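Local atomic coordinates of apicoplast TIC22, putative (Plasmodium falciparum 3D7, PDB entry 4E6Z), a protein that probably acts as a chaperone of the TIC import machinery and is required for protein import into the apicoplast. Residues F103-N111 with Q262-L270; I209-D218 with K253-T261. One frame throughout, in Å; residues are numbered along the deposited sequence.

Interaction 1 of 2, residues F103-N111 with Q262-L270; sequences FLCPYDAEN and QSVKYLDKL
Tyr-266 meets three residues of 103-111 at once: Pro-106, Tyr-107 and Glu-110. Its CG is anti to the backbone N (chi1 -168°), which carries the ring across to the start of helix 106-119. Pro-106 turns its CB-CG edge to one face of that ring. Pro-106 CB sits 3.5 Å from the Tyr-266 ring centroid, close to the ring normal, in a CH-pi contact. Tyr-107 packs beside it. The edge of Tyr-266 is directed at the face of Tyr-107, a T-shaped pair with planes at 83°. Tyr-107 CE2 also comes within 3.5 Å of Gln-262 OE1.

The phenol oxygen is fixed by Glu-110. Tyr-266 OH donates to Glu-110 OE2 at 2.6 Å, reaching it on the anti side and somewhat out of the carboxylate plane. The extended Lys-269 comes head-on to Glu-110, and its NZ forms a salt bridge to Glu-110 OE2 at 3.0 Å, nearly along the C-O bond. Two donors thus hold one oxygen, which would probably favour the charged carboxylate.

Beyond the proline, a water bridges the segments. It donates to Leu-104 O at 2.6 Å and accepts from Ser-263 OG at 3.0 Å. Tyr-107 N makes a weak capping bond to Cys-105 SG at the N-cap of its helix.

Phe-80 of strand 78-83 also meets the Tyr-266 ring and touches Pro-106. The two helix segments run at 59° with axes 10.9 Å apart, a wide spacing bridged by side chains. This is a helix-helix contact in the Tic22 fold, joining the N-terminal part of helix 106-119 to the C-terminal helix 261-272.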
ATOM      1  N   PHE A 103      -2.478   2.193  -6.713  1.00 40.33           N
ATOM      2  CA  PHE A 103      -2.902   2.714  -5.417  1.00 29.70           C
ATOM      3  C   PHE A 103      -2.881   1.636  -4.337  1.00 39.84           C
ATOM      4  O   PHE A 103      -3.332   0.512  -4.557  1.00 35.90           O
ATOM      5  CB  PHE A 103      -4.303   3.322  -5.516  1.00 29.87           C
ATOM      6  CG  PHE A 103      -4.408   4.453  -6.503  1.00 36.19           C
ATOM      7  CD1 PHE A 103      -4.240   5.765  -6.092  1.00 34.39           C
ATOM      8  CD2 PHE A 103      -4.674   4.201  -7.845  1.00 32.22           C
ATOM      9  CE1 PHE A 103      -4.331   6.809  -6.995  1.00 36.39           C
ATOM     10  CE2 PHE A 103      -4.771   5.243  -8.757  1.00 41.76           C
ATOM     11  CZ  PHE A 103      -4.600   6.551  -8.332  1.00 41.40           C
ATOM     12  N   LEU A 104      -2.352   1.983  -3.169  1.00 40.14           N
ATOM     13  CA  LEU A 104      -2.375   1.071  -2.030  1.00 34.87           C
ATOM     14  C   LEU A 104      -3.740   1.105  -1.353  1.00 36.15           C
ATOM     15  O   LEU A 104      -4.118   0.165  -0.653  1.00 41.23           O
ATOM     16  CB  LEU A 104      -1.260   1.411  -1.040  1.00 26.31           C
ATOM     17  CG  LEU A 104       0.111   0.842  -1.415  1.00 34.57           C
ATOM     18  CD1 LEU A 104       1.243   1.628  -0.769  1.00 37.29           C
ATOM     19  CD2 LEU A 104       0.194  -0.636  -1.046  1.00 34.64           C
ATOM     20  N   CYS A 105      -4.478   2.191  -1.576  1.00 39.07           N
ATOM     21  CA  CYS A 105      -5.824   2.343  -1.023  1.00 31.88           C
ATOM     22  C   CYS A 105      -6.848   2.396  -2.146  1.00 42.67           C
ATOM     23  O   CYS A 105      -6.749   3.240  -3.037  1.00 39.73           O
ATOM     24  CB  CYS A 105      -5.922   3.601  -0.156  1.00 30.86           C
ATOM     25  SG  CYS A 105      -7.585   3.968   0.462  1.00 48.46           S
ATOM     26  N   PRO A 106      -7.838   1.490  -2.101  1.00 48.16           N
ATOM     27  CA  PRO A 106      -8.818   1.330  -3.182  1.00 43.59           C
ATOM     28  C   PRO A 106      -9.697   2.565  -3.340  1.00 39.62           C
ATOM     29  O   PRO A 106     -10.225   2.805  -4.423  1.00 44.97           O
ATOM     30  CB  PRO A 106      -9.663   0.141  -2.710  1.00 35.57           C
ATOM     31  CG  PRO A 106      -9.526   0.165  -1.211  1.00 40.74           C
ATOM     32  CD  PRO A 106      -8.117   0.596  -0.962  1.00 38.22           C
ATOM     33  N   TYR A 107      -9.854   3.336  -2.272  1.00 38.57           N
ATOM     34  CA  TYR A 107     -10.704   4.519  -2.325  1.00 42.48           C
ATOM     35  C   TYR A 107      -9.992   5.685  -3.007  1.00 40.10           C
ATOM     36  O   TYR A 107     -10.637   6.563  -3.569  1.00 41.95           O
ATOM     37  CB  TYR A 107     -11.204   4.890  -0.926  1.00 44.33           C
ATOM     38  CG  TYR A 107     -11.944   3.751  -0.258  1.00 58.01           C
ATOM     39  CD1 TYR A 107     -13.188   3.340  -0.721  1.00 61.77           C
ATOM     40  CD2 TYR A 107     -11.391   3.075   0.820  1.00 64.37           C
ATOM     41  CE1 TYR A 107     -13.864   2.292  -0.120  1.00 64.58           C
ATOM     42  CE2 TYR A 107     -12.059   2.028   1.428  1.00 67.82           C
ATOM     43  CZ  TYR A 107     -13.295   1.641   0.954  1.00 71.76           C
ATOM     44  OH  TYR A 107     -13.960   0.597   1.558  1.00 77.43           O
ATOM     45  N   ASP A 108      -8.662   5.684  -2.963  1.00 39.65           N
ATOM     46  CA  ASP A 108      -7.885   6.636  -3.745  1.00 34.77           C
ATOM     47  C   ASP A 108      -8.060   6.320  -5.235  1.00 36.39           C
ATOM     48  O   ASP A 108      -8.165   7.223  -6.056  1.00 37.71           O
ATOM     49  CB  ASP A 108      -6.403   6.572  -3.372  1.00 27.29           C
ATOM     50  CG  ASP A 108      -6.114   7.108  -1.968  1.00 37.39           C
ATOM     51  OD1 ASP A 108      -7.044   7.592  -1.287  1.00 39.60           O
ATOM     52  OD2 ASP A 108      -4.937   7.044  -1.551  1.00 37.02           O
ATOM     53  N   ALA A 109      -8.086   5.033  -5.573  1.00 33.57           N
ATOM     54  CA  ALA A 109      -8.306   4.603  -6.954  1.00 38.23           C
ATOM     55  C   ALA A 109      -9.711   4.962  -7.424  1.00 34.32           C
ATOM     56  O   ALA A 109      -9.889   5.477  -8.525  1.00 40.92           O
ATOM     57  CB  ALA A 109      -8.071   3.108  -7.095  1.00 40.70           C
ATOM     58  N   GLU A 110     -10.705   4.679  -6.585  1.00 35.19           N
ATOM     59  CA  GLU A 110     -12.083   5.061  -6.866  1.00 40.95           C
ATOM     60  C   GLU A 110     -12.185   6.558  -7.135  1.00 45.18           C
ATOM     61  O   GLU A 110     -12.946   6.993  -7.994  1.00 48.14           O
ATOM     62  CB  GLU A 110     -13.000   4.691  -5.698  1.00 37.22           C
ATOM     63  CG  GLU A 110     -13.523   3.268  -5.725  1.00 50.46           C
ATOM     64  CD  GLU A 110     -14.677   3.067  -4.762  1.00 61.64           C
ATOM     65  OE1 GLU A 110     -15.028   4.031  -4.054  1.00 63.84           O
ATOM     66  OE2 GLU A 110     -15.238   1.952  -4.718  1.00 67.81           O
ATOM     67  N   ASN A 111     -11.424   7.344  -6.382  1.00 45.40           N
ATOM     68  CA  ASN A 111     -11.430   8.786  -6.554  1.00 45.93           C
ATOM     69  C   ASN A 111     -10.915   9.198  -7.927  1.00 39.93           C
ATOM     70  O   ASN A 111     -11.447  10.116  -8.538  1.00 46.25           O
ATOM     71  CB  ASN A 111     -10.602   9.471  -5.465  1.00 45.76           C
ATOM     72  CG  ASN A 111     -10.403  10.950  -5.735  1.00 56.27           C
ATOM     73  OD1 ASN A 111     -11.355  11.731  -5.722  1.00 68.11           O
ATOM     74  ND2 ASN A 111      -9.161  11.340  -6.002  1.00 53.23           N
ATOM     75  N   GLN A 262      -9.193  -2.603   5.283  1.00 48.60           N
ATOM     76  CA  GLN A 262     -10.139  -2.088   4.300  1.00 56.03           C
ATOM     77  C   GLN A 262      -9.772  -2.513   2.878  1.00 53.37           C
ATOM     78  O   GLN A 262     -10.635  -2.943   2.112  1.00 56.16           O
ATOM     79  CB  GLN A 262     -10.258  -0.567   4.394  1.00 57.65           C
ATOM     80  CG  GLN A 262     -11.166  -0.091   5.514  1.00 64.17           C
ATOM     81  CD  GLN A 262     -11.612   1.346   5.324  1.00 76.29           C
ATOM     82  OE1 GLN A 262     -10.909   2.153   4.712  1.00 80.16           O
ATOM     83  NE2 GLN A 262     -12.793   1.672   5.842  1.00 79.43           N
ATOM     84  N   SER A 263      -8.493  -2.393   2.530  1.00 48.02           N
ATOM     85  CA  SER A 263      -8.018  -2.849   1.230  1.00 43.55           C
ATOM     86  C   SER A 263      -8.389  -4.310   1.001  1.00 51.46           C
ATOM     87  O   SER A 263      -8.859  -4.682  -0.076  1.00 44.39           O
ATOM     88  CB  SER A 263      -6.502  -2.684   1.114  1.00 42.81           C
ATOM     89  OG  SER A 263      -6.131  -1.319   1.160  1.00 53.98           O
ATOM     90  N   VAL A 264      -8.177  -5.136   2.021  1.00 47.13           N
ATOM     91  CA  VAL A 264      -8.466  -6.562   1.917  1.00 47.18           C
ATOM     92  C   VAL A 264      -9.969  -6.806   1.800  1.00 51.46           C
ATOM     93  O   VAL A 264     -10.422  -7.572   0.949  1.00 54.17           O
ATOM     94  CB  VAL A 264      -7.901  -7.351   3.115  1.00 46.55           C
ATOM     95  CG1 VAL A 264      -8.322  -8.810   3.035  1.00 43.49           C
ATOM     96  CG2 VAL A 264      -6.388  -7.230   3.157  1.00 43.40           C
ATOM     97  N   LYS A 265     -10.733  -6.140   2.657  1.00 50.04           N
ATOM     98  CA  LYS A 265     -12.185  -6.238   2.645  1.00 58.35           C
ATOM     99  C   LYS A 265     -12.742  -5.818   1.282  1.00 66.63           C
ATOM    100  O   LYS A 265     -13.770  -6.326   0.836  1.00 65.87           O
ATOM    101  CB  LYS A 265     -12.755  -5.342   3.743  1.00 67.16           C
ATOM    102  CG  LYS A 265     -13.953  -5.903   4.480  1.00 79.30           C
ATOM    103  CD  LYS A 265     -14.003  -5.343   5.895  1.00 86.24           C
ATOM    104  CE  LYS A 265     -13.727  -3.844   5.903  1.00 85.70           C
ATOM    105  NZ  LYS A 265     -13.516  -3.317   7.282  1.00 89.36           N
ATOM    106  N   TYR A 266     -12.048  -4.891   0.626  1.00 64.56           N
ATOM    107  CA  TYR A 266     -12.482  -4.344  -0.657  1.00 56.37           C
ATOM    108  C   TYR A 266     -12.398  -5.375  -1.778  1.00 59.07           C
ATOM    109  O   TYR A 266     -13.103  -5.271  -2.781  1.00 58.90           O
ATOM    110  CB  TYR A 266     -11.645  -3.112  -1.019  1.00 53.83           C
ATOM    111  CG  TYR A 266     -12.198  -2.309  -2.170  1.00 59.12           C
ATOM    112  CD1 TYR A 266     -11.831  -2.591  -3.479  1.00 56.70           C
ATOM    113  CD2 TYR A 266     -13.085  -1.264  -1.949  1.00 60.78           C
ATOM    114  CE1 TYR A 266     -12.336  -1.860  -4.534  1.00 58.71           C
ATOM    115  CE2 TYR A 266     -13.595  -0.527  -2.998  1.00 57.38           C
ATOM    116  CZ  TYR A 266     -13.215  -0.829  -4.288  1.00 60.28           C
ATOM    117  OH  TYR A 266     -13.717  -0.099  -5.336  1.00 60.81           O
ATOM    118  N   LEU A 267     -11.533  -6.369  -1.605  1.00 62.73           N
ATOM    119  CA  LEU A 267     -11.387  -7.430  -2.594  1.00 63.25           C
ATOM    120  C   LEU A 267     -12.675  -8.233  -2.726  1.00 62.05           C
ATOM    121  O   LEU A 267     -12.959  -8.793  -3.784  1.00 58.10           O
ATOM    122  CB  LEU A 267     -10.232  -8.360  -2.224  1.00 66.14           C
ATOM    123  CG  LEU A 267      -8.846  -7.725  -2.126  1.00 65.92           C
ATOM    124  CD1 LEU A 267      -7.807  -8.770  -1.740  1.00 66.82           C
ATOM    125  CD2 LEU A 267      -8.482  -7.059  -3.431  1.00 57.51           C
ATOM    126  N   ASP A 268     -13.448  -8.295  -1.646  1.00 64.75           N
ATOM    127  CA  ASP A 268     -14.735  -8.980  -1.673  1.00 68.26           C
ATOM    128  C   ASP A 268     -15.696  -8.277  -2.626  1.00 73.74           C
ATOM    129  O   ASP A 268     -16.458  -8.928  -3.336  1.00 78.09           O
ATOM    130  CB  ASP A 268     -15.351  -9.054  -0.275  1.00 75.52           C
ATOM    131  CG  ASP A 268     -14.575  -9.960   0.662  1.00 82.73           C
ATOM    132  OD1 ASP A 268     -13.695 -10.706   0.181  1.00 79.53           O
ATOM    133  OD2 ASP A 268     -14.849  -9.928   1.882  1.00 88.78           O
ATOM    134  N   LYS A 269     -15.651  -6.948  -2.641  1.00 72.29           N
ATOM    135  CA  LYS A 269     -16.538  -6.158  -3.495  1.00 73.98           C
ATOM    136  C   LYS A 269     -16.267  -6.376  -4.981  1.00 68.63           C
ATOM    137  O   LYS A 269     -17.194  -6.530  -5.775  1.00 72.02           O
ATOM    138  CB  LYS A 269     -16.426  -4.668  -3.167  1.00 79.54           C
ATOM    139  CG  LYS A 269     -17.151  -3.772  -4.163  1.00 79.28           C
ATOM    140  CD  LYS A 269     -16.990  -2.298  -3.830  1.00 73.36           C
ATOM    141  CE  LYS A 269     -17.657  -1.428  -4.889  1.00 80.23           C
ATOM    142  NZ  LYS A 269     -17.571   0.024  -4.566  1.00 83.22           N
ATOM    143  N   LEU A 270     -14.992  -6.379  -5.351  1.00 64.64           N
ATOM    144  CA  LEU A 270     -14.594  -6.539  -6.743  1.00 62.50           C
ATOM    145  C   LEU A 270     -15.039  -7.876  -7.321  1.00 77.00           C
ATOM    146  O   LEU A 270     -15.384  -7.970  -8.499  1.00 84.64           O
ATOM    147  CB  LEU A 270     -13.079  -6.394  -6.881  1.00 54.35           C
ATOM    148  CG  LEU A 270     -12.518  -4.997  -6.617  1.00 52.52           C
ATOM    149  CD1 LEU A 270     -11.011  -4.977  -6.815  1.00 45.43           C
ATOM    150  CD2 LEU A 270     -13.193  -3.976  -7.523  1.00 56.35           C
TER
HETATM  151  O   HOH W   1      -3.435  -2.267   0.109  1.00 29.75           O

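Interaction 2 of 2, residues I209-D218 with K253-T261; sequences IIPLFFDLED and KKFGFVPST
Strands 209-213 and 255-258 pair in parallel, in register from Ile-210 with Phe-255 to Phe-213 with Val-258. Five backbone hydrogen bonds join them, from Ile-210 N to Lys-254 O (3.0 Å) through to Phe-214 N to Val-258 O (3.2 Å).

Leu-212 and Phe-255 cross on one face, with Leu-212 CD1 3.3 Å from Phe-255 CD1. The rings of Phe-214 and Phe-257 meet obliquely beside them. On the other face, Val-258 CG2 lies over the Phe-213 ring in a CH-pi contact. Ile-209 CG1 sits between its backbone N and carbonyl carbon (chi1 65°), which lays Ile-209 CD1 tightly on Gly-256 CA at 3.4 Å, where no side chain intervenes.

Past the strands the contact turns polar. Ser-260 OG donates to Asp-215 OD2 at 2.6 Å, from above the carboxylate plane. Asp-218 grips Thr-261 twice: its OD2 accepts from Thr-261 N (3.1 Å) through the syn lone pair, and its OD1 accepts from Thr-261 OG1 (3.2 Å). A water links Asp-215 N, Asp-218 OD2 and Val-258 O.

Strand 255-258 is outermost in a mixed four-stranded sheet, and 208-213 lies between it and strand 193-203. Helix 243-247 covers the Leu-212 and Phe-255 face, with Leu-246 on those two residues and Met-243 on Phe-214 and Phe-257.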
ATOM      1  N   ILE A 209       7.168 -11.910  15.613  1.00 83.17           N
ATOM      2  CA  ILE A 209       7.695 -10.772  14.870  1.00 80.03           C
ATOM      3  C   ILE A 209       6.958  -9.478  15.212  1.00 64.38           C
ATOM      4  O   ILE A 209       5.979  -9.484  15.960  1.00 57.98           O
ATOM      5  CB  ILE A 209       7.610 -11.010  13.349  1.00 80.38           C
ATOM      6  CG1 ILE A 209       6.149 -11.101  12.907  1.00 82.02           C
ATOM      7  CG2 ILE A 209       8.373 -12.269  12.960  1.00 75.88           C
ATOM      8  CD1 ILE A 209       5.973 -11.557  11.476  1.00 86.35           C
ATOM      9  N   ILE A 210       7.437  -8.368  14.662  1.00 55.42           N
ATOM     10  CA  ILE A 210       6.789  -7.079  14.863  1.00 53.35           C
ATOM     11  C   ILE A 210       5.821  -6.778  13.723  1.00 55.26           C
ATOM     12  O   ILE A 210       6.207  -6.798  12.554  1.00 54.84           O
ATOM     13  CB  ILE A 210       7.817  -5.936  14.983  1.00 53.53           C
ATOM     14  CG1 ILE A 210       8.602  -6.064  16.290  1.00 62.26           C
ATOM     15  CG2 ILE A 210       7.122  -4.572  14.898  1.00 43.54           C
ATOM     16  CD1 ILE A 210       9.611  -4.960  16.510  1.00 65.11           C
ATOM     17  N   PRO A 211       4.556  -6.500  14.065  1.00 54.34           N
ATOM     18  CA  PRO A 211       3.525  -6.196  13.069  1.00 47.84           C
ATOM     19  C   PRO A 211       3.771  -4.828  12.442  1.00 52.15           C
ATOM     20  O   PRO A 211       4.023  -3.859  13.157  1.00 47.48           O
ATOM     21  CB  PRO A 211       2.231  -6.162  13.893  1.00 45.00           C
ATOM     22  CG  PRO A 211       2.583  -6.726  15.237  1.00 49.69           C
ATOM     23  CD  PRO A 211       4.028  -6.441  15.436  1.00 53.02           C
ATOM     24  N   LEU A 212       3.695  -4.763  11.117  1.00 48.19           N
ATOM     25  CA  LEU A 212       3.925  -3.530  10.380  1.00 48.70           C
ATOM     26  C   LEU A 212       2.640  -3.163   9.651  1.00 49.04           C
ATOM     27  O   LEU A 212       2.270  -3.815   8.676  1.00 43.41           O
ATOM     28  CB  LEU A 212       5.047  -3.740   9.369  1.00 57.48           C
ATOM     29  CG  LEU A 212       6.237  -2.792   9.424  1.00 60.89           C
ATOM     30  CD1 LEU A 212       6.646  -2.528  10.859  1.00 64.87           C
ATOM     31  CD2 LEU A 212       7.380  -3.386   8.630  1.00 61.01           C
ATOM     32  N   PHE A 213       1.964  -2.119  10.122  1.00 38.44           N
ATOM     33  CA  PHE A 213       0.625  -1.806   9.638  1.00 36.91           C
ATOM     34  C   PHE A 213       0.617  -0.725   8.575  1.00 42.24           C
ATOM     35  O   PHE A 213       1.259   0.314   8.733  1.00 44.28           O
ATOM     36  CB  PHE A 213      -0.281  -1.374  10.794  1.00 37.48           C
ATOM     37  CG  PHE A 213      -0.440  -2.413  11.858  1.00 43.01           C
ATOM     38  CD1 PHE A 213      -1.492  -3.313  11.816  1.00 43.46           C
ATOM     39  CD2 PHE A 213       0.463  -2.493  12.904  1.00 46.01           C
ATOM     40  CE1 PHE A 213      -1.640  -4.274  12.801  1.00 47.18           C
ATOM     41  CE2 PHE A 213       0.322  -3.446  13.889  1.00 41.29           C
ATOM     42  CZ  PHE A 213      -0.730  -4.340  13.838  1.00 42.74           C
ATOM     43  N   PHE A 214      -0.122  -0.970   7.497  1.00 40.99           N
ATOM     44  CA  PHE A 214      -0.340   0.058   6.490  1.00 40.24           C
ATOM     45  C   PHE A 214      -1.333   1.098   6.997  1.00 40.59           C
ATOM     46  O   PHE A 214      -1.170   2.289   6.749  1.00 40.45           O
ATOM     47  CB  PHE A 214      -0.794  -0.550   5.156  1.00 37.88           C
ATOM     48  CG  PHE A 214       0.342  -1.070   4.324  1.00 41.86           C
ATOM     49  CD1 PHE A 214       0.955  -0.261   3.380  1.00 41.79           C
ATOM     50  CD2 PHE A 214       0.817  -2.358   4.506  1.00 41.09           C
ATOM     51  CE1 PHE A 214       2.013  -0.734   2.619  1.00 40.44           C
ATOM     52  CE2 PHE A 214       1.875  -2.835   3.751  1.00 36.79           C
ATOM     53  CZ  PHE A 214       2.475  -2.021   2.810  1.00 38.21           C
ATOM     54  N   ASP A 215      -2.353   0.644   7.720  1.00 42.43           N
ATOM     55  CA  ASP A 215      -3.321   1.553   8.323  1.00 42.92           C
ATOM     56  C   ASP A 215      -3.023   1.815   9.797  1.00 47.11           C
ATOM     57  O   ASP A 215      -2.944   0.886  10.602  1.00 44.71           O
ATOM     58  CB  ASP A 215      -4.747   1.022   8.158  1.00 50.26           C
ATOM     59  CG  ASP A 215      -5.262   1.166   6.733  1.00 59.35           C
ATOM     60  OD1 ASP A 215      -4.435   1.367   5.817  1.00 56.91           O
ATOM     61  OD2 ASP A 215      -6.494   1.079   6.534  1.00 64.05           O
ATOM     62  N   LEU A 216      -2.852   3.089  10.136  1.00 45.82           N
ATOM     63  CA  LEU A 216      -2.646   3.498  11.514  1.00 44.51           C
ATOM     64  C   LEU A 216      -3.759   2.950  12.403  1.00 51.69           C
ATOM     65  O   LEU A 216      -3.501   2.435  13.489  1.00 47.23           O
ATOM     66  CB  LEU A 216      -2.597   5.024  11.623  1.00 39.18           C
ATOM     67  CG  LEU A 216      -2.547   5.581  13.054  1.00 49.56           C
ATOM     68  CD1 LEU A 216      -1.383   4.985  13.835  1.00 41.48           C
ATOM     69  CD2 LEU A 216      -2.468   7.101  13.056  1.00 48.66           C
ATOM     70  N   GLU A 217      -4.996   3.061  11.929  1.00 51.31           N
ATOM     71  CA  GLU A 217      -6.154   2.633  12.705  1.00 51.40           C
ATOM     72  C   GLU A 217      -6.133   1.137  13.028  1.00 55.45           C
ATOM     73  O   GLU A 217      -6.681   0.710  14.047  1.00 54.90           O
ATOM     74  CB  GLU A 217      -7.462   3.037  12.011  1.00 47.48           C
ATOM     75  CG  GLU A 217      -7.364   3.172  10.491  1.00 69.05           C
ATOM     76  CD  GLU A 217      -6.818   4.522  10.040  1.00 71.40           C
ATOM     77  OE1 GLU A 217      -7.562   5.527  10.100  1.00 70.72           O
ATOM     78  OE2 GLU A 217      -5.647   4.575   9.611  1.00 68.95           O
ATOM     79  N   ASP A 218      -5.495   0.344  12.169  1.00 48.51           N
ATOM     80  CA  ASP A 218      -5.306  -1.079  12.450  1.00 42.57           C
ATOM     81  C   ASP A 218      -4.309  -1.266  13.594  1.00 43.71           C
ATOM     82  O   ASP A 218      -4.500  -2.114  14.464  1.00 45.38           O
ATOM     83  CB  ASP A 218      -4.819  -1.826  11.206  1.00 40.75           C
ATOM     84  CG  ASP A 218      -5.898  -1.961  10.135  1.00 52.40           C
ATOM     85  OD1 ASP A 218      -7.099  -1.814  10.458  1.00 56.63           O
ATOM     86  OD2 ASP A 218      -5.541  -2.226   8.969  1.00 48.51           O
ATOM     87  N   LYS A 253      13.472 -10.124   8.458  1.00131.15           N
ATOM     88  CA  LYS A 253      12.805 -11.318   8.967  1.00127.23           C
ATOM     89  C   LYS A 253      12.033 -11.003  10.244  1.00121.86           C
ATOM     90  O   LYS A 253      11.107 -11.722  10.619  1.00125.09           O
ATOM     91  CB  LYS A 253      13.838 -12.411   9.242  1.00131.58           C
ATOM     92  CG  LYS A 253      13.460 -13.794   8.738  1.00135.41           C
ATOM     93  CD  LYS A 253      14.583 -14.785   9.012  1.00138.07           C
ATOM     94  CE  LYS A 253      14.281 -16.154   8.427  1.00140.14           C
ATOM     95  NZ  LYS A 253      12.983 -16.694   8.917  1.00138.49           N
ATOM     96  N   LYS A 254      12.422  -9.917  10.902  1.00113.04           N
ATOM     97  CA  LYS A 254      11.851  -9.531  12.186  1.00104.54           C
ATOM     98  C   LYS A 254      10.534  -8.768  12.045  1.00 87.47           C
ATOM     99  O   LYS A 254       9.911  -8.405  13.044  1.00 73.84           O
ATOM    100  CB  LYS A 254      12.865  -8.692  12.968  1.00109.94           C
ATOM    101  CG  LYS A 254      13.492  -7.574  12.148  1.00111.92           C
ATOM    102  CD  LYS A 254      14.775  -7.059  12.784  1.00117.98           C
ATOM    103  CE  LYS A 254      15.421  -5.982  11.920  1.00120.20           C
ATOM    104  NZ  LYS A 254      16.734  -5.528  12.461  1.00123.17           N
ATOM    105  N   PHE A 255      10.111  -8.532  10.807  1.00 86.66           N
ATOM    106  CA  PHE A 255       8.887  -7.776  10.549  1.00 79.10           C
ATOM    107  C   PHE A 255       7.824  -8.593   9.821  1.00 72.83           C
ATOM    108  O   PHE A 255       8.134  -9.457   8.999  1.00 66.79           O
ATOM    109  CB  PHE A 255       9.191  -6.509   9.742  1.00 81.25           C
ATOM    110  CG  PHE A 255       9.855  -5.426  10.537  1.00 90.22           C
ATOM    111  CD1 PHE A 255       9.128  -4.660  11.432  1.00 93.67           C
ATOM    112  CD2 PHE A 255      11.206  -5.165  10.385  1.00 97.87           C
ATOM    113  CE1 PHE A 255       9.737  -3.658  12.170  1.00 94.87           C
ATOM    114  CE2 PHE A 255      11.823  -4.163  11.118  1.00100.67           C
ATOM    115  CZ  PHE A 255      11.086  -3.408  12.013  1.00 96.30           C
ATOM    116  N   GLY A 256       6.566  -8.306  10.133  1.00 68.80           N
ATOM    117  CA  GLY A 256       5.444  -8.868   9.406  1.00 77.38           C
ATOM    118  C   GLY A 256       4.538  -7.759   8.901  1.00 74.39           C
ATOM    119  O   GLY A 256       4.214  -6.833   9.642  1.00 65.78           O
ATOM    120  N   PHE A 257       4.137  -7.846   7.637  1.00 64.31           N
ATOM    121  CA  PHE A 257       3.261  -6.838   7.046  1.00 57.30           C
ATOM    122  C   PHE A 257       1.794  -7.118   7.339  1.00 58.53           C
ATOM    123  O   PHE A 257       1.306  -8.224   7.110  1.00 61.02           O
ATOM    124  CB  PHE A 257       3.475  -6.744   5.531  1.00 56.22           C
ATOM    125  CG  PHE A 257       4.703  -5.976   5.139  1.00 63.53           C
ATOM    126  CD1 PHE A 257       4.785  -4.612   5.372  1.00 58.98           C
ATOM    127  CD2 PHE A 257       5.768  -6.612   4.523  1.00 68.18           C
ATOM    128  CE1 PHE A 257       5.915  -3.898   5.013  1.00 65.56           C
ATOM    129  CE2 PHE A 257       6.899  -5.902   4.159  1.00 72.31           C
ATOM    130  CZ  PHE A 257       6.974  -4.544   4.406  1.00 71.66           C
ATOM    131  N   VAL A 258       1.097  -6.112   7.854  1.00 47.75           N
ATOM    132  CA  VAL A 258      -0.346  -6.198   8.027  1.00 45.65           C
ATOM    133  C   VAL A 258      -1.048  -5.229   7.075  1.00 51.51           C
ATOM    134  O   VAL A 258      -1.059  -4.020   7.304  1.00 47.32           O
ATOM    135  CB  VAL A 258      -0.779  -5.893   9.474  1.00 50.11           C
ATOM    136  CG1 VAL A 258      -2.292  -6.014   9.602  1.00 46.42           C
ATOM    137  CG2 VAL A 258      -0.067  -6.821  10.470  1.00 45.46           C
ATOM    138  N   PRO A 259      -1.636  -5.765   5.998  1.00 57.92           N
ATOM    139  CA  PRO A 259      -2.333  -4.947   5.001  1.00 51.55           C
ATOM    140  C   PRO A 259      -3.486  -4.162   5.615  1.00 46.58           C
ATOM    141  O   PRO A 259      -4.036  -4.562   6.637  1.00 51.26           O
ATOM    142  CB  PRO A 259      -2.892  -5.986   4.023  1.00 54.11           C
ATOM    143  CG  PRO A 259      -2.081  -7.217   4.248  1.00 54.84           C
ATOM    144  CD  PRO A 259      -1.710  -7.203   5.689  1.00 60.32           C
ATOM    145  N   SER A 260      -3.844  -3.049   4.990  1.00 50.40           N
ATOM    146  CA  SER A 260      -5.050  -2.328   5.364  1.00 54.60           C
ATOM    147  C   SER A 260      -6.221  -3.297   5.354  1.00 48.94           C
ATOM    148  O   SER A 260      -6.492  -3.931   4.337  1.00 47.88           O
ATOM    149  CB  SER A 260      -5.313  -1.191   4.374  1.00 51.04           C
ATOM    150  OG  SER A 260      -6.590  -0.616   4.587  1.00 48.48           O
ATOM    151  N   THR A 261      -6.909  -3.429   6.484  1.00 54.35           N
ATOM    152  CA  THR A 261      -8.052  -4.335   6.550  1.00 55.84           C
ATOM    153  C   THR A 261      -9.141  -3.899   5.570  1.00 53.17           C
ATOM    154  O   THR A 261      -9.916  -4.720   5.082  1.00 53.81           O
ATOM    155  CB  THR A 261      -8.638  -4.441   7.973  1.00 55.76           C
ATOM    156  OG1 THR A 261      -9.137  -3.164   8.389  1.00 62.46           O
ATOM    157  CG2 THR A 261      -7.578  -4.922   8.957  1.00 59.40           C
TER
HETATM  158  O   HOH W   2      -2.932  -2.007   8.302  1.00 38.83           O

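How the interactions relate
Interaction 2 builds one edge of a sheet, while interaction 1 joins two helices. Both are partly buried. Backbone bonds and apolar side chains dominate 209-218 with 253-261, and its polar side-chain bonds gather where the strands end. By contrast, 103-111 with 262-270 relies mainly on side chains, from a proline-tyrosine centre to a salt bridge with an exposed lysine, with no direct backbone-to-backbone bond between its segments. Strand 255-258 leads directly into helix 261-272, so the two contacts use consecutive elements. Ser-260 connects them further, with weak bonds to the N atoms of Gln-262 and Ser-263. Their centres are about 17 Å apart, yet Leu-104 packs on Phe-214 and Val-264 on Pro-259.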